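Local structure of arginine kinase (Cydia pomonella granulosis virus, 6VVG) at residues L144-Y149 with F157-G162. The protein is a viral protein kinase that binds a nucleotide between its two lobes and probably phosphorylates serine or threonine residues of its substrates. Sequence-based numbering, arbitrary orientation.
Sequences LENLLY and FVCDYG. With AMP (adenosine monophosphate), chain C.
The short antiparallel hairpin at the floor of the kinase nucleotide cleft joins 144-149, the end of the catalytic loop and the strand after it, to 157-162, whose strand leads into the DYG sequence, Asp160 to Gly162, this kinase's version of the DFG motif. Leu148 and Phe157 form its hydrogen-bonded pair: Leu148 N donates to Phe157 O at 2.9 Å and Phe157 N donates back to Leu148 O. Two residues along, past the non-hydrogen-bonded pair Leu147-Val158, Cys159 N donates to Asn146 O at 3.0 Å, continuing the ladder past the strands. On the cleft face, Leu148 sets CD2 3.8 Å from Cys159 SG, while its other branch, CD1, lies 3.8 Å from C6 of the adenine of AMP. With chi1 at 79°, Cys159 holds its sulfur between its own backbone N and carbonyl carbon, where SG comes 3.3 Å from AMP O2P. Asn146 and Asp160 meet obliquely, amide and carboxylate planes 68° apart, with Asn146 OD1 3.5 Å from Asp160 CB; Asn146 ND2 is hydrogen-bonded to the backbone O of Asp141 in the catalytic loop. Asp160 CG swings anti to the backbone N (chi1 -163°), which carries OD2 to 3.1 Å from AMP O1P, while OD1 accepts from Gly162 N in an Asx turn and has a long, weak ion pair with Lys49. On the other face Leu147 and Val158 lie side by side and both pack on Leu125 of helix 115-133, Leu147 also touching Val202 of helix 192-208. Towards the N-terminal lobe, Tyr161 packs against helix 59-66, the αC helix in kinase nomenclature, and Leu148 and Phe157 touch Val94 of the hinge, just beyond strand 87-92.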
loop_
_atom_site.group_PDB
_atom_site.type_symbol
_atom_site.label_atom_id
_atom_site.label_comp_id
_atom_site.label_asym_id
_atom_site.label_seq_id
_atom_site.Cartn_x
_atom_site.Cartn_y
_atom_site.Cartn_z
ATOM N N LEU A 144 -7.400 -20.306 -8.790
ATOM C CA LEU A 144 -8.439 -21.138 -8.194
ATOM C C LEU A 144 -8.254 -21.276 -6.688
ATOM O O LEU A 144 -9.210 -21.162 -5.917
ATOM C CB LEU A 144 -8.436 -22.517 -8.853
ATOM C CG LEU A 144 -8.575 -22.567 -10.374
ATOM C CD1 LEU A 144 -8.288 -23.954 -10.917
ATOM C CD2 LEU A 144 -9.977 -22.116 -10.751
ATOM N N GLU A 145 -7.020 -21.526 -6.253
ATOM C CA GLU A 145 -6.759 -21.802 -4.848
ATOM C C GLU A 145 -6.976 -20.584 -3.956
ATOM O O GLU A 145 -7.096 -20.739 -2.736
ATOM C CB GLU A 145 -5.329 -22.323 -4.695
ATOM C CG GLU A 145 -5.049 -23.626 -5.446
ATOM C CD GLU A 145 -4.728 -23.416 -6.921
ATOM O OE1 GLU A 145 -4.885 -22.281 -7.415
ATOM O OE2 GLU A 145 -4.326 -24.391 -7.590
ATOM N N ASN A 146 -7.039 -19.382 -4.529
ATOM C CA ASN A 146 -7.262 -18.167 -3.759
ATOM C C ASN A 146 -8.683 -17.631 -3.914
ATOM O O ASN A 146 -8.943 -16.472 -3.571
ATOM C CB ASN A 146 -6.248 -17.095 -4.158
ATOM C CG ASN A 146 -4.855 -17.402 -3.656
ATOM O OD1 ASN A 146 -4.683 -18.164 -2.707
ATOM N ND2 ASN A 146 -3.849 -16.809 -4.290
ATOM N N LEU A 147 -9.603 -18.445 -4.422
ATOM C CA LEU A 147 -11.004 -18.071 -4.597
ATOM C C LEU A 147 -11.824 -19.099 -3.820
ATOM O O LEU A 147 -12.162 -20.167 -4.336
ATOM C CB LEU A 147 -11.379 -18.021 -6.073
ATOM C CG LEU A 147 -10.491 -17.060 -6.870
ATOM C CD1 LEU A 147 -10.776 -17.122 -8.359
ATOM C CD2 LEU A 147 -10.651 -15.624 -6.357
ATOM N N LEU A 148 -12.120 -18.778 -2.563
ATOM C CA LEU A 148 -12.854 -19.685 -1.693
ATOM C C LEU A 148 -14.331 -19.693 -2.072
ATOM O O LEU A 148 -14.902 -18.655 -2.413
ATOM C CB LEU A 148 -12.678 -19.274 -0.232
ATOM C CG LEU A 148 -11.257 -18.902 0.202
ATOM C CD1 LEU A 148 -11.172 -18.697 1.716
ATOM C CD2 LEU A 148 -10.247 -19.956 -0.255
ATOM N N TYR A 149 -14.940 -20.878 -2.014
ATOM C CA TYR A 149 -16.299 -21.100 -2.495
ATOM C C TYR A 149 -16.733 -22.492 -2.053
ATOM O O TYR A 149 -15.944 -23.437 -2.121
ATOM C CB TYR A 149 -16.363 -20.967 -4.028
ATOM C CG TYR A 149 -17.735 -21.155 -4.649
ATOM C CD1 TYR A 149 -18.233 -22.423 -4.909
ATOM C CD2 TYR A 149 -18.519 -20.061 -4.996
ATOM C CE1 TYR A 149 -19.480 -22.600 -5.480
ATOM C CE2 TYR A 149 -19.768 -20.229 -5.568
ATOM C CZ TYR A 149 -20.242 -21.501 -5.809
ATOM O OH TYR A 149 -21.484 -21.675 -6.381
ATOM N N PHE A 157 -15.163 -15.729 -2.005
ATOM C CA PHE A 157 -14.242 -14.911 -1.227
ATOM C C PHE A 157 -12.883 -14.903 -1.911
ATOM O O PHE A 157 -12.281 -15.964 -2.106
ATOM C CB PHE A 157 -14.097 -15.431 0.208
ATOM C CG PHE A 157 -15.395 -15.571 0.941
ATOM C CD1 PHE A 157 -16.140 -16.728 0.831
ATOM C CD2 PHE A 157 -15.871 -14.546 1.744
ATOM C CE1 PHE A 157 -17.340 -16.865 1.503
ATOM C CE2 PHE A 157 -17.073 -14.676 2.419
ATOM C CZ PHE A 157 -17.807 -15.836 2.296
ATOM N N VAL A 158 -12.407 -13.711 -2.268
ATOM C CA VAL A 158 -11.023 -13.521 -2.692
ATOM C C VAL A 158 -10.141 -13.512 -1.452
ATOM O O VAL A 158 -10.458 -12.843 -0.462
ATOM C CB VAL A 158 -10.873 -12.214 -3.485
ATOM C CG1 VAL A 158 -9.485 -12.117 -4.103
ATOM C CG2 VAL A 158 -11.956 -12.112 -4.552
ATOM N N CYS A 159 -9.028 -14.244 -1.498
ATOM C CA CYS A 159 -8.157 -14.358 -0.337
ATOM C C CYS A 159 -6.692 -14.301 -0.753
ATOM O O CYS A 159 -6.352 -14.273 -1.938
ATOM C CB CYS A 159 -8.438 -15.651 0.445
ATOM S SG CYS A 159 -7.697 -17.151 -0.261
ATOM N N ASP A 160 -5.826 -14.280 0.264
ATOM C CA ASP A 160 -4.368 -14.239 0.114
ATOM C C ASP A 160 -3.910 -13.001 -0.667
ATOM O O ASP A 160 -3.531 -13.063 -1.837
ATOM C CB ASP A 160 -3.813 -15.509 -0.538
ATOM C CG ASP A 160 -2.311 -15.659 -0.309
ATOM O OD1 ASP A 160 -1.681 -14.667 0.122
ATOM O OD2 ASP A 160 -1.758 -16.751 -0.548
ATOM N N TYR A 161 -4.000 -11.860 0.004
ATOM C CA TYR A 161 -3.502 -10.598 -0.532
ATOM C C TYR A 161 -1.993 -10.416 -0.334
ATOM O O TYR A 161 -1.498 -9.286 -0.420
ATOM C CB TYR A 161 -4.280 -9.445 0.103
ATOM C CG TYR A 161 -5.741 -9.794 0.353
ATOM C CD1 TYR A 161 -6.490 -10.465 -0.608
ATOM C CD2 TYR A 161 -6.364 -9.467 1.552
ATOM C CE1 TYR A 161 -7.813 -10.796 -0.385
ATOM C CE2 TYR A 161 -7.687 -9.787 1.780
ATOM C CZ TYR A 161 -8.407 -10.454 0.808
ATOM O OH TYR A 161 -9.722 -10.783 1.029
ATOM N N GLY A 162 -1.251 -11.506 -0.123
ATOM C CA GLY A 162 0.166 -11.408 0.182
ATOM C C GLY A 162 1.048 -11.027 -0.991
ATOM O O GLY A 162 2.197 -10.625 -0.780
HETATM P P AMP C . -3.919 -18.700 2.073
HETATM O O1P AMP C . -3.116 -19.167 0.879
HETATM O O2P AMP C . -5.327 -18.424 1.605
HETATM O O3P AMP C . -3.162 -17.571 2.730
HETATM O "O5'" AMP C . -4.010 -19.872 3.147
HETATM C "C5'" AMP C . -3.803 -21.225 2.772
HETATM C "C4'" AMP C . -5.100 -21.993 2.698
HETATM O "O4'" AMP C . -5.825 -21.873 3.954
HETATM C "C3'" AMP C . -6.105 -21.523 1.657
HETATM O "O3'" AMP C . -5.797 -21.967 0.346
HETATM C "C2'" AMP C . -7.408 -22.086 2.204
HETATM O "O2'" AMP C . -7.490 -23.485 1.974
HETATM C "C1'" AMP C . -7.217 -21.843 3.701
HETATM N N9 AMP C . -7.728 -20.517 4.092
HETATM C C8 AMP C . -7.032 -19.384 3.961
HETATM N N7 AMP C . -7.795 -18.379 4.394
HETATM C C5 AMP C . -8.968 -18.894 4.790
HETATM C C6 AMP C . -10.093 -18.301 5.312
HETATM N N6 AMP C . -10.421 -16.924 5.623
HETATM N N1 AMP C . -11.147 -19.037 5.631
HETATM C C2 AMP C . -11.109 -20.378 5.439
HETATM N N3 AMP C . -10.003 -20.967 4.925
HETATM C C4 AMP C . -8.933 -20.216 4.600
#